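Local coordinates for protein NAD-dependent epimerase/dehydratase (Veillonella parvula DSM 2008, PDB 3R6D) that probably binds NAD(P) in a Rossmann fold and may act as an epimerase or dehydratase, at residues 14-18 and 182-186; 82-88 and 134-139; 88-92 and 141-147; 106-112 and 152-156. One frame throughout, in Å; residues are numbered along the deposited sequence.

The four contacts sample a Rossmann-type fold from its sheet to its flanking helices. Contact 4 is buried in the sheet, two parallel strands joined by backbone hydrogen bonds. Contact 1, also buried, sets the loop after strand 8-11 against helix 182-193 and touches contact 4 through Leu154, which meets both Ile17 and Val185. Contacts 2 and 3 are only partly buried; they hold the same pair, helices 85-96 and 129-144, and share Met88. Their chemistry shifts along that pair: small residues, backbone carbonyls and bridging waters in contact 2, mostly branched aliphatic side chains in contact 3. Contact 2 reaches contact 4 through Glu135, hydrogen-bonded to Ser107.

Contact 1 of 4, residues 14-18 and 182-186; sequences AGQIA and REAVV
The Arg182 guanidinium and the Gln16 side-chain amide lie stacked, their planes 19° apart. Gln16 NE2 sits over the middle of one guanidinium face, 3.5 Å from Arg182 CZ, and at the edge, in the plane, a water takes the N-H of Arg182 NE. The loop that supplies Gln16 follows strand 8-11 of the Rossmann fold and has the glycine-rich sequence that in relatives wraps the dinucleotide phosphates; here it meets the start of helix 182-193. Because Arg182 runs extended from CG to NE (chi2 -170°, chi3 178°), its methylenes also serve as a surface: Gln16 CB touches Arg182 CD at 3.5 Å, and Ile17 CG1 comes across Arg182 CG at 3.7 Å, the two side chains crossing at about a right angle. The polar ends are tied down by one residue outside the pair, since Asn159 bonds both Gln16 OE1 and Arg182 NH1, which probably limits how far either group can turn. Deeper in, Ile17 turns to the helix, with CD1 4.0 Å from Val185 CG1 and CG2 4.1 Å from Val186 CG2, while Leu154 and Leu157 of strand 148-158 also pack on Ile17. The Val186 methyl CG2 also rests 3.7 Å from Ile17 O. The water at the guanidinium edge spans the gap to the loop backbone, accepting from Arg182 NE at 3.1 Å and from Ile17 N at 3.2 Å.

Contact 2 of 4, residues 82-88 and 134-139; sequences MESGSDM and GERQAR
Met82 O lies against the middle of helix 129-144, between Glu135 and Ala138. Ala138 CB is 3.4 Å from Met82 O, and the CA-H of Glu135 is aimed almost straight at the same oxygen (angle at H 164°). Beside it, Glu83 O rests 3.1 Å from Gly134 CA; glycine at this position leaves no CB to run into that carbonyl. Next along, Gly85 CA and Ala138 CA are only 4.0 Å apart, a closeness that the missing side chain of one and the single methyl of the other allow. The selenomethionine Met88 lays its CG 3.2 Å from Ala138 O.

Waters carry the polar links. One accepts from Met82 N and donates to Glu135 OE2 at 2.7 Å; another accepts from Gly85 N and donates to Gln137 OE1. Glu135 reaches its water because the chain bends at chi2 (-92°), while OE1 is hydrogen-bonded to Ser107 OG of the neighbouring strand. The bend leaves two acceptors side by side, Glu135 OE2 and Met82 O at 3.1 Å, unbonded to each other; a third water, 2.9 Å from Met82 O and close to Glu135 O as well, can serve Met82 O instead. With a leucine in place of Glu135, the Ser107 hydroxyl and the water on Met82 N would probably each lose a partner, and the link from helix to strand with them.

Further out, Ser84 N-caps helix 85-96, its OG accepting from Asp87 N at 2.9 Å, and Arg139 holds Leu111 O. Thus the loop after strand 76-79 and the N-terminus of helix 85-96 settle closely on helix 129-144 at Gly85, Gly134 and Ala138, beside the parallel sheet of a Rossmann fold.

Contact 3 of 4, residues 88-92 and 141-147; sequences MASIV and VLRESNL
Val141 has CG1 anti to its own N (chi1 167°), which thrusts that methyl at the turn of Met88 and Ala89, 3.7 Å from Ala89 N. Val92, similarly rotated, sends CG1 to Ser145 CB at 4.0 Å and CG2 into the group of Leu147, Leu142 and Val141, nearest Leu147 CD1 at 3.9 Å. Here helices 85-96 and 129-144 pack on the same flank of the Rossmann sheet, and the contact is almost wholly aliphatic. The Met88 side chain slides past Val141 in the opposite direction, CG 3.9 Å from Val141 CG1, and its chain bends at chi2 and chi3 to bring CE to Leu142 CD1. That leucine reaches Val103 and Ile151, so it also packs on strands 102-108 and 148-158.

Leu147 arrives on an ST turn: Ser145 OG accepts from Leu147 N at 3.0 Å and donates to Leu142 O. Replacing Ser145 with an alanine would probably leave Leu147 N without its acceptor, and the turn that sets Leu147 against Val92 freer to shift. Leu142 O is gripped twice, by Ser145 N and by Ser145 OG, the latter lying 2.7 Å away in the carbonyl plane, on a lone pair.

Contact 4 of 4, residues 106-112 and 152-156; sequences VSMAGLS and LRLTW
Leu154 O is held by two donors: Ala109 N at 2.9 Å, in a bond straight at the hydrogen (175°) whose donor lies above the carbonyl plane, and, weakly, a water that also donates to Ala109 O. This water sits over one face of the Trp156 ring, offset toward its rim. The bond closes a parallel beta ladder in which Ser107 straddles Arg153: Ser107 N donates to Leu152 O at 2.9 Å, and Ser107 O accepts from Leu154 N at 3.0 Å. The segments 106-108 and 152-154 run 45° apart, a strong twist.

Side chains sort onto the two faces. Val106 and Leu152 share one, where Val106 CG1, placed anti to the backbone N (chi1 165°), meets Leu154 CD1 at 3.5 Å; the two chains cross at about a right angle, and the fit is tight. Ser107 and Arg153 share the other. Arg153 lays its CB 4.0 Å from Ala109 CA, then bends at chi3 to carry its guanidinium to Ser205 O and to a salt bridge with Glu114, which also takes Gly110 N and so ties the loop after the strand to this buried charge.

The pair lies inside the sheet, with Val79 hydrogen-bonded to Val106 on one flank and Ile206 and Val208 to Arg153 on the other. Helix 182-193 covers Leu152 and Leu154 through Val185, Ile189 and Ile192, while Met108 packs on Phe124 of helix 117-125, as in the three-layer alpha/beta/alpha arrangement of a Rossmann fold.

Contact 1 of 4, residues 14-18 and 182-186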
loop_
_atom_site.group_PDB
_atom_site.type_symbol
_atom_site.label_atom_id
_atom_site.label_comp_id
_atom_site.label_asym_id
_atom_site.label_seq_id
_atom_site.Cartn_x
_atom_site.Cartn_y
_atom_site.Cartn_z
ATOM N N ALA A 14 -0.232 -8.570 7.529
ATOM C CA ALA A 14 0.154 -9.916 7.092
ATOM C C ALA A 14 0.279 -10.069 5.557
ATOM O O ALA A 14 0.748 -11.099 5.071
ATOM C CB ALA A 14 -0.815 -10.949 7.655
ATOM N N GLY A 15 -0.115 -9.042 4.800
ATOM C CA GLY A 15 0.016 -9.134 3.361
ATOM C C GLY A 15 1.470 -9.170 2.911
ATOM O O GLY A 15 2.376 -8.764 3.658
ATOM N N GLN A 16 1.716 -9.686 1.711
ATOM C CA GLN A 16 3.082 -9.889 1.259
ATOM C C GLN A 16 3.880 -8.614 1.139
ATOM O O GLN A 16 5.020 -8.562 1.610
ATOM C CB GLN A 16 3.112 -10.651 -0.064
ATOM C CG GLN A 16 2.777 -12.151 0.025
ATOM C CD GLN A 16 3.097 -12.861 -1.279
ATOM O OE1 GLN A 16 4.254 -12.991 -1.628
ATOM N NE2 GLN A 16 2.072 -13.296 -2.017
ATOM N N ILE A 17 3.343 -7.598 0.439
ATOM C CA ILE A 17 4.051 -6.330 0.391
ATOM C C ILE A 17 4.239 -5.752 1.791
ATOM O O ILE A 17 5.332 -5.268 2.106
ATOM C CB ILE A 17 3.346 -5.327 -0.512
ATOM C CG1 ILE A 17 3.561 -5.746 -1.968
ATOM C CG2 ILE A 17 3.830 -3.880 -0.266
ATOM C CD1 ILE A 17 2.721 -4.922 -2.957
ATOM N N ALA A 18 3.205 -5.832 2.634
ATOM C CA ALA A 18 3.351 -5.287 3.988
ATOM C C ALA A 18 4.482 -5.963 4.776
ATOM O O ALA A 18 5.223 -5.313 5.508
ATOM C CB ALA A 18 2.047 -5.389 4.757
ATOM N N ARG A 182 6.953 -7.361 -6.088
ATOM C CA ARG A 182 6.683 -6.842 -4.748
ATOM C C ARG A 182 7.928 -6.147 -4.182
ATOM O O ARG A 182 7.822 -5.142 -3.473
ATOM C CB ARG A 182 6.169 -7.944 -3.804
ATOM C CG ARG A 182 4.786 -8.468 -4.215
ATOM C CD ARG A 182 4.171 -9.359 -3.182
ATOM N NE ARG A 182 2.836 -9.801 -3.561
ATOM C CZ ARG A 182 2.587 -10.777 -4.432
ATOM N NH1 ARG A 182 3.587 -11.417 -5.023
ATOM N NH2 ARG A 182 1.320 -11.096 -4.726
ATOM N N GLU A 183 9.109 -6.670 -4.515
ATOM C CA GLU A 183 10.353 -6.039 -4.064
ATOM C C GLU A 183 10.544 -4.628 -4.623
ATOM O O GLU A 183 10.976 -3.719 -3.879
ATOM C CB GLU A 183 11.538 -6.956 -4.390
ATOM C CG GLU A 183 11.588 -8.270 -3.601
ATOM C CD GLU A 183 10.875 -9.442 -4.270
ATOM O OE1 GLU A 183 10.042 -9.242 -5.200
ATOM O OE2 GLU A 183 11.148 -10.594 -3.846
ATOM N N ALA A 184 10.181 -4.431 -5.902
ATOM C CA ALA A 184 10.236 -3.087 -6.502
ATOM C C ALA A 184 9.240 -2.142 -5.851
ATOM O O ALA A 184 9.560 -0.982 -5.590
ATOM C CB ALA A 184 10.015 -3.173 -8.009
ATOM N N VAL A 185 8.030 -2.637 -5.567
ATOM C CA VAL A 185 7.039 -1.797 -4.909
ATOM C C VAL A 185 7.549 -1.353 -3.520
ATOM O O VAL A 185 7.396 -0.184 -3.116
ATOM C CB VAL A 185 5.674 -2.490 -4.808
ATOM C CG1 VAL A 185 4.676 -1.610 -4.001
ATOM C CG2 VAL A 185 5.103 -2.786 -6.187
ATOM N N VAL A 186 8.133 -2.299 -2.784
ATOM C CA VAL A 186 8.673 -1.970 -1.481
ATOM C C VAL A 186 9.767 -0.903 -1.539
ATOM O O VAL A 186 9.811 -0.005 -0.701
ATOM C CB VAL A 186 9.129 -3.230 -0.744
ATOM C CG1 VAL A 186 9.970 -2.865 0.495
ATOM C CG2 VAL A 186 7.886 -4.054 -0.320
HETATM O O HOH W 1 0.970 -8.190 -1.621
#

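Contact 2 of 4, residues 82-88 and 134-139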
loop_
_atom_site.group_PDB
_atom_site.type_symbol
_atom_site.label_atom_id
_atom_site.label_comp_id
_atom_site.label_asym_id
_atom_site.label_seq_id
_atom_site.Cartn_x
_atom_site.Cartn_y
_atom_site.Cartn_z
HETATM N N MSE A 82 -6.711 -2.078 0.044
HETATM C CA MSE A 82 -7.794 -1.089 -0.133
HETATM C C MSE A 82 -8.905 -1.793 -0.925
HETATM O O MSE A 82 -9.110 -1.523 -2.119
HETATM C CB MSE A 82 -7.300 0.160 -0.881
HETATM C CG MSE A 82 -6.302 0.953 -0.070
HETATM SE SE MSE A 82 -5.647 2.515 -1.051
HETATM C CE MSE A 82 -7.361 3.315 -1.520
ATOM N N GLU A 83 -9.584 -2.718 -0.247
ATOM C CA GLU A 83 -10.500 -3.657 -0.903
ATOM C C GLU A 83 -11.969 -3.399 -0.657
ATOM O O GLU A 83 -12.824 -3.928 -1.383
ATOM C CB GLU A 83 -10.181 -5.080 -0.449
ATOM C CG GLU A 83 -8.908 -5.639 -1.058
ATOM C CD GLU A 83 -8.471 -6.912 -0.357
ATOM O OE1 GLU A 83 -9.187 -7.381 0.553
ATOM O OE2 GLU A 83 -7.423 -7.443 -0.747
ATOM N N SER A 84 -12.258 -2.613 0.376
ATOM C CA SER A 84 -13.609 -2.380 0.857
ATOM C C SER A 84 -13.869 -0.907 1.144
ATOM O O SER A 84 -13.113 -0.300 1.899
ATOM C CB SER A 84 -13.828 -3.226 2.153
ATOM O OG SER A 84 -14.829 -2.676 2.982
ATOM N N GLY A 85 -14.969 -0.349 0.635
ATOM C CA GLY A 85 -15.328 1.029 0.980
ATOM C C GLY A 85 -15.590 1.219 2.468
ATOM O O GLY A 85 -15.183 2.222 3.072
ATOM N N SER A 86 -16.340 0.293 3.063
ATOM C CA SER A 86 -16.656 0.432 4.485
ATOM C C SER A 86 -15.417 0.278 5.375
ATOM O O SER A 86 -15.296 1.014 6.340
ATOM C CB SER A 86 -17.773 -0.509 4.891
ATOM O OG SER A 86 -17.356 -1.822 4.630
ATOM N N ASP A 87 -14.528 -0.654 5.046
ATOM C CA ASP A 87 -13.256 -0.750 5.801
ATOM C C ASP A 87 -12.425 0.506 5.631
ATOM O O ASP A 87 -11.871 1.029 6.572
ATOM C CB ASP A 87 -12.426 -1.973 5.455
ATOM C CG ASP A 87 -13.036 -3.258 5.973
ATOM O OD1 ASP A 87 -13.980 -3.207 6.800
ATOM O OD2 ASP A 87 -12.536 -4.320 5.564
HETATM N N MSE A 88 -12.377 1.028 4.411
HETATM C CA MSE A 88 -11.639 2.256 4.193
HETATM C C MSE A 88 -12.265 3.399 4.966
HETATM O O MSE A 88 -11.568 4.215 5.548
HETATM C CB MSE A 88 -11.609 2.592 2.701
HETATM C CG MSE A 88 -10.572 3.627 2.257
HETATM SE SE MSE A 88 -8.687 3.037 2.356
HETATM C CE MSE A 88 -8.684 4.214 3.659
ATOM N N GLY A 134 -15.110 -3.200 -5.013
ATOM C CA GLY A 134 -14.654 -2.884 -3.664
ATOM C C GLY A 134 -13.382 -2.011 -3.730
ATOM O O GLY A 134 -13.253 -1.041 -2.968
ATOM N N GLU A 135 -12.461 -2.346 -4.649
ATOM C CA GLU A 135 -11.275 -1.486 -4.835
ATOM C C GLU A 135 -11.661 -0.067 -5.257
ATOM O O GLU A 135 -11.123 0.927 -4.745
ATOM C CB GLU A 135 -10.300 -2.103 -5.845
ATOM C CG GLU A 135 -9.546 -3.314 -5.290
ATOM C CD GLU A 135 -8.212 -3.000 -4.646
ATOM O OE1 GLU A 135 -7.550 -2.002 -5.004
ATOM O OE2 GLU A 135 -7.825 -3.811 -3.776
ATOM N N ARG A 136 -12.623 0.035 -6.181
ATOM C CA ARG A 136 -13.081 1.352 -6.589
ATOM C C ARG A 136 -13.676 2.163 -5.408
ATOM O O ARG A 136 -13.373 3.351 -5.238
ATOM C CB ARG A 136 -14.094 1.227 -7.739
ATOM C CG ARG A 136 -14.483 2.525 -8.324
ATOM C CD ARG A 136 -15.406 2.330 -9.503
ATOM N NE ARG A 136 -14.697 1.808 -10.662
ATOM C CZ ARG A 136 -14.891 0.610 -11.215
ATOM N NH1 ARG A 136 -15.813 -0.220 -10.712
ATOM N NH2 ARG A 136 -14.188 0.262 -12.291
ATOM N N GLN A 137 -14.534 1.512 -4.609
ATOM C CA GLN A 137 -15.172 2.201 -3.497
ATOM C C GLN A 137 -14.146 2.631 -2.439
ATOM O O GLN A 137 -14.234 3.746 -1.945
ATOM C CB GLN A 137 -16.280 1.339 -2.883
ATOM C CG GLN A 137 -17.524 1.268 -3.809
ATOM C CD GLN A 137 -18.729 0.546 -3.216
ATOM O OE1 GLN A 137 -18.570 -0.474 -2.560
ATOM N NE2 GLN A 137 -19.962 1.069 -3.478
ATOM N N ALA A 138 -13.176 1.764 -2.110
ATOM C CA ALA A 138 -12.104 2.115 -1.156
ATOM C C ALA A 138 -11.270 3.300 -1.626
ATOM O O ALA A 138 -11.005 4.235 -0.858
ATOM C CB ALA A 138 -11.212 0.923 -0.912
ATOM N N ARG A 139 -10.949 3.291 -2.927
ATOM C CA ARG A 139 -10.241 4.404 -3.522
ATOM C C ARG A 139 -11.027 5.702 -3.402
ATOM O O ARG A 139 -10.494 6.730 -2.967
ATOM C CB ARG A 139 -9.952 4.120 -4.984
ATOM C CG ARG A 139 -9.424 5.367 -5.668
ATOM C CD ARG A 139 -9.653 5.324 -7.117
ATOM N NE ARG A 139 -11.056 5.504 -7.462
ATOM C CZ ARG A 139 -11.489 5.331 -8.692
ATOM N NH1 ARG A 139 -10.642 4.961 -9.655
ATOM N NH2 ARG A 139 -12.768 5.546 -8.963
HETATM O O HOH W 2 -8.598 0.762 -3.760
HETATM O O HOH W 3 -5.580 -3.184 -2.425
HETATM O O HOH W 4 -16.847 -1.927 -0.919
#

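Contact 3 of 4, residues 88-92 and 141-147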
loop_
_atom_site.group_PDB
_atom_site.type_symbol
_atom_site.label_atom_id
_atom_site.label_comp_id
_atom_site.label_asym_id
_atom_site.label_seq_id
_atom_site.Cartn_x
_atom_site.Cartn_y
_atom_site.Cartn_z
HETATM N N MSE A 88 -12.377 1.028 4.411
HETATM C CA MSE A 88 -11.639 2.256 4.193
HETATM C C MSE A 88 -12.265 3.399 4.966
HETATM O O MSE A 88 -11.568 4.215 5.548
HETATM C CB MSE A 88 -11.609 2.592 2.701
HETATM C CG MSE A 88 -10.572 3.627 2.257
HETATM SE SE MSE A 88 -8.687 3.037 2.356
HETATM C CE MSE A 88 -8.684 4.214 3.659
ATOM N N ALA A 89 -13.602 3.433 5.023
ATOM C CA ALA A 89 -14.262 4.481 5.784
ATOM C C ALA A 89 -13.938 4.367 7.272
ATOM O O ALA A 89 -13.734 5.384 7.951
ATOM C CB ALA A 89 -15.787 4.459 5.550
ATOM N N SER A 90 -13.908 3.137 7.771
ATOM C CA SER A 90 -13.557 2.938 9.187
ATOM C C SER A 90 -12.121 3.385 9.484
ATOM O O SER A 90 -11.865 3.971 10.546
ATOM C CB SER A 90 -13.745 1.494 9.585
ATOM O OG SER A 90 -15.120 1.162 9.541
ATOM N N ILE A 91 -11.194 3.111 8.554
ATOM C CA ILE A 91 -9.801 3.529 8.688
ATOM C C ILE A 91 -9.722 5.061 8.663
ATOM O O ILE A 91 -9.103 5.664 9.510
ATOM C CB ILE A 91 -8.938 2.903 7.575
ATOM C CG1 ILE A 91 -8.840 1.391 7.822
ATOM C CG2 ILE A 91 -7.547 3.562 7.543
ATOM C CD1 ILE A 91 -8.304 0.638 6.637
ATOM N N VAL A 92 -10.380 5.680 7.683
ATOM C CA VAL A 92 -10.372 7.120 7.619
ATOM C C VAL A 92 -10.923 7.761 8.901
ATOM O O VAL A 92 -10.352 8.734 9.396
ATOM C CB VAL A 92 -11.157 7.582 6.377
ATOM C CG1 VAL A 92 -11.507 9.044 6.440
ATOM C CG2 VAL A 92 -10.350 7.304 5.077
ATOM N N VAL A 141 -13.400 6.484 -1.258
ATOM C CA VAL A 141 -13.475 6.940 0.135
ATOM C C VAL A 141 -12.181 7.690 0.495
ATOM O O VAL A 141 -12.197 8.736 1.153
ATOM C CB VAL A 141 -13.728 5.774 1.119
ATOM C CG1 VAL A 141 -13.478 6.212 2.579
ATOM C CG2 VAL A 141 -15.187 5.268 0.954
ATOM N N LEU A 142 -11.028 7.121 0.119
ATOM C CA LEU A 142 -9.765 7.761 0.495
ATOM C C LEU A 142 -9.569 9.112 -0.215
ATOM O O LEU A 142 -9.180 10.108 0.404
ATOM C CB LEU A 142 -8.579 6.817 0.282
ATOM C CG LEU A 142 -7.234 7.342 0.749
ATOM C CD1 LEU A 142 -7.243 7.769 2.232
ATOM C CD2 LEU A 142 -6.172 6.265 0.494
ATOM N N ARG A 143 -9.891 9.164 -1.506
ATOM C CA ARG A 143 -9.777 10.460 -2.232
ATOM C C ARG A 143 -10.707 11.568 -1.718
ATOM O O ARG A 143 -10.398 12.756 -1.826
ATOM C CB ARG A 143 -9.993 10.295 -3.715
ATOM C CG ARG A 143 -8.992 9.397 -4.349
ATOM C CD ARG A 143 -9.167 9.360 -5.917
ATOM N NE ARG A 143 -10.560 9.104 -6.383
ATOM C CZ ARG A 143 -10.914 8.857 -7.661
ATOM N NH1 ARG A 143 -9.997 8.768 -8.627
ATOM N NH2 ARG A 143 -12.196 8.680 -7.978
ATOM N N GLU A 144 -11.867 11.175 -1.219
ATOM C CA GLU A 144 -12.838 12.107 -0.605
ATOM C C GLU A 144 -12.458 12.599 0.779
ATOM O O GLU A 144 -13.041 13.554 1.302
ATOM C CB GLU A 144 -14.234 11.455 -0.533
ATOM C CG GLU A 144 -14.822 11.127 -1.890
ATOM C CD GLU A 144 -15.945 10.088 -1.811
ATOM O OE1 GLU A 144 -16.340 9.634 -0.691
ATOM O OE2 GLU A 144 -16.425 9.719 -2.908
ATOM N N SER A 145 -11.516 11.893 1.407
ATOM C CA SER A 145 -11.065 12.267 2.684
ATOM C C SER A 145 -10.254 13.511 2.598
ATOM O O SER A 145 -9.838 13.947 1.499
ATOM C CB SER A 145 -10.263 11.125 3.281
ATOM O OG SER A 145 -8.883 11.181 2.898
ATOM N N ASN A 146 -9.967 14.060 3.762
ATOM C CA ASN A 146 -9.110 15.177 3.872
ATOM C C ASN A 146 -7.655 14.801 4.190
ATOM O O ASN A 146 -6.820 15.651 4.500
ATOM C CB ASN A 146 -9.738 16.033 4.998
ATOM C CG ASN A 146 -10.008 15.196 6.326
ATOM O OD1 ASN A 146 -9.208 14.311 6.661
ATOM N ND2 ASN A 146 -11.138 15.451 7.038
ATOM N N LEU A 147 -7.359 13.483 4.138
ATOM C CA LEU A 147 -6.064 12.977 4.568
ATOM C C LEU A 147 -5.000 13.321 3.541
ATOM O O LEU A 147 -5.292 13.474 2.325
ATOM C CB LEU A 147 -6.094 11.449 4.779
ATOM C CG LEU A 147 -7.069 10.993 5.858
ATOM C CD1 LEU A 147 -7.219 9.490 5.866
ATOM C CD2 LEU A 147 -6.626 11.476 7.253
#

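Contact 4 of 4, residues 106-112 and 152-156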
loop_
_atom_site.group_PDB
_atom_site.type_symbol
_atom_site.label_atom_id
_atom_site.label_comp_id
_atom_site.label_asym_id
_atom_site.label_seq_id
_atom_site.Cartn_x
_atom_site.Cartn_y
_atom_site.Cartn_z
ATOM N N VAL A 106 -2.271 0.899 -0.863
ATOM C CA VAL A 106 -2.130 0.121 -2.061
ATOM C C VAL A 106 -3.466 -0.165 -2.714
ATOM O O VAL A 106 -4.347 -0.746 -2.078
ATOM C CB VAL A 106 -1.401 -1.183 -1.724
ATOM C CG1 VAL A 106 -1.555 -2.174 -2.833
ATOM C CG2 VAL A 106 0.087 -0.873 -1.449
ATOM N N SER A 107 -3.580 0.193 -3.993
ATOM C CA SER A 107 -4.757 -0.085 -4.797
ATOM C C SER A 107 -4.329 -0.723 -6.097
ATOM O O SER A 107 -3.168 -1.088 -6.279
ATOM C CB SER A 107 -5.504 1.236 -4.989
ATOM O OG SER A 107 -6.722 1.070 -5.656
HETATM N N MSE A 108 -5.278 -0.938 -6.989
HETATM C CA MSE A 108 -4.993 -1.615 -8.254
HETATM C C MSE A 108 -4.933 -0.595 -9.390
HETATM O O MSE A 108 -5.741 0.349 -9.476
HETATM C CB MSE A 108 -6.026 -2.709 -8.554
HETATM C CG MSE A 108 -7.439 -2.226 -8.627
HETATM SE SE MSE A 108 -8.682 -3.649 -9.201
HETATM C CE MSE A 108 -8.154 -3.703 -11.065
ATOM N N ALA A 109 -3.999 -0.820 -10.297
ATOM C CA ALA A 109 -4.009 -0.128 -11.577
ATOM C C ALA A 109 -5.189 -0.624 -12.438
ATOM O O ALA A 109 -5.607 -1.784 -12.328
ATOM C CB ALA A 109 -2.702 -0.380 -12.300
ATOM N N GLY A 110 -5.695 0.266 -13.281
ATOM C CA GLY A 110 -6.726 -0.049 -14.253
ATOM C C GLY A 110 -8.072 0.574 -13.994
ATOM O O GLY A 110 -8.945 0.493 -14.874
ATOM N N LEU A 111 -8.247 1.216 -12.830
ATOM C CA LEU A 111 -9.531 1.870 -12.440
ATOM C C LEU A 111 -9.648 3.372 -12.827
ATOM O O LEU A 111 -10.662 4.023 -12.527
ATOM C CB LEU A 111 -9.773 1.713 -10.948
ATOM C CG LEU A 111 -9.712 0.334 -10.332
ATOM C CD1 LEU A 111 -10.014 0.478 -8.843
ATOM C CD2 LEU A 111 -10.683 -0.623 -11.071
ATOM N N SER A 112 -8.621 3.932 -13.452
ATOM C CA SER A 112 -8.622 5.335 -13.920
ATOM C C SER A 112 -8.447 5.367 -15.433
ATOM O O SER A 112 -7.926 6.373 -15.997
ATOM C CB SER A 112 -7.461 6.098 -13.266
ATOM O OG SER A 112 -7.597 6.113 -11.846
ATOM N N LEU A 152 -1.029 4.081 -4.232
ATOM C CA LEU A 152 -0.124 3.414 -5.173
ATOM C C LEU A 152 -0.941 2.460 -6.005
ATOM O O LEU A 152 -1.495 1.486 -5.490
ATOM C CB LEU A 152 1.010 2.684 -4.398
ATOM C CG LEU A 152 1.847 3.634 -3.509
ATOM C CD1 LEU A 152 2.856 2.769 -2.760
ATOM C CD2 LEU A 152 2.507 4.704 -4.321
ATOM N N ARG A 153 -1.086 2.769 -7.295
ATOM C CA ARG A 153 -1.823 1.919 -8.222
ATOM C C ARG A 153 -0.900 0.845 -8.777
ATOM O O ARG A 153 -0.045 1.144 -9.609
ATOM C CB ARG A 153 -2.428 2.741 -9.366
ATOM C CG ARG A 153 -3.529 3.692 -8.922
ATOM C CD ARG A 153 -3.976 4.609 -10.037
ATOM N NE ARG A 153 -3.031 5.690 -10.274
ATOM C CZ ARG A 153 -2.385 5.921 -11.420
ATOM N NH1 ARG A 153 -2.428 5.036 -12.431
ATOM N NH2 ARG A 153 -1.641 7.024 -11.544
ATOM N N LEU A 154 -1.033 -0.385 -8.272
ATOM C CA LEU A 154 -0.093 -1.446 -8.650
ATOM C C LEU A 154 -0.623 -2.236 -9.803
ATOM O O LEU A 154 -1.799 -2.615 -9.815
ATOM C CB LEU A 154 0.179 -2.382 -7.474
ATOM C CG LEU A 154 0.616 -1.699 -6.162
ATOM C CD1 LEU A 154 1.037 -2.748 -5.153
ATOM C CD2 LEU A 154 1.769 -0.703 -6.404
ATOM N N THR A 155 0.267 -2.531 -10.765
ATOM C CA THR A 155 -0.019 -3.505 -11.807
ATOM C C THR A 155 0.196 -4.933 -11.229
ATOM O O THR A 155 0.283 -5.079 -10.014
ATOM C CB THR A 155 0.745 -3.160 -13.065
ATOM O OG1 THR A 155 0.318 -4.046 -14.117
ATOM C CG2 THR A 155 2.270 -3.228 -12.882
ATOM N N TRP A 156 0.199 -5.954 -12.086
ATOM C CA TRP A 156 0.134 -7.339 -11.597
ATOM C C TRP A 156 1.414 -7.749 -10.878
ATOM O O TRP A 156 2.503 -7.553 -11.408
ATOM C CB TRP A 156 -0.138 -8.260 -12.798
ATOM C CG TRP A 156 -1.593 -8.160 -13.233
ATOM C CD1 TRP A 156 -2.136 -7.299 -14.159
ATOM C CD2 TRP A 156 -2.679 -8.878 -12.666
ATOM N NE1 TRP A 156 -3.500 -7.466 -14.218
ATOM C CE2 TRP A 156 -3.860 -8.427 -13.299
ATOM C CE3 TRP A 156 -2.768 -9.875 -11.678
ATOM C CZ2 TRP A 156 -5.124 -8.961 -12.986
ATOM C CZ3 TRP A 156 -4.020 -10.414 -11.374
ATOM C CH2 TRP A 156 -5.187 -9.966 -12.034
HETATM O O HOH W 5 -3.873 -4.205 -11.838
#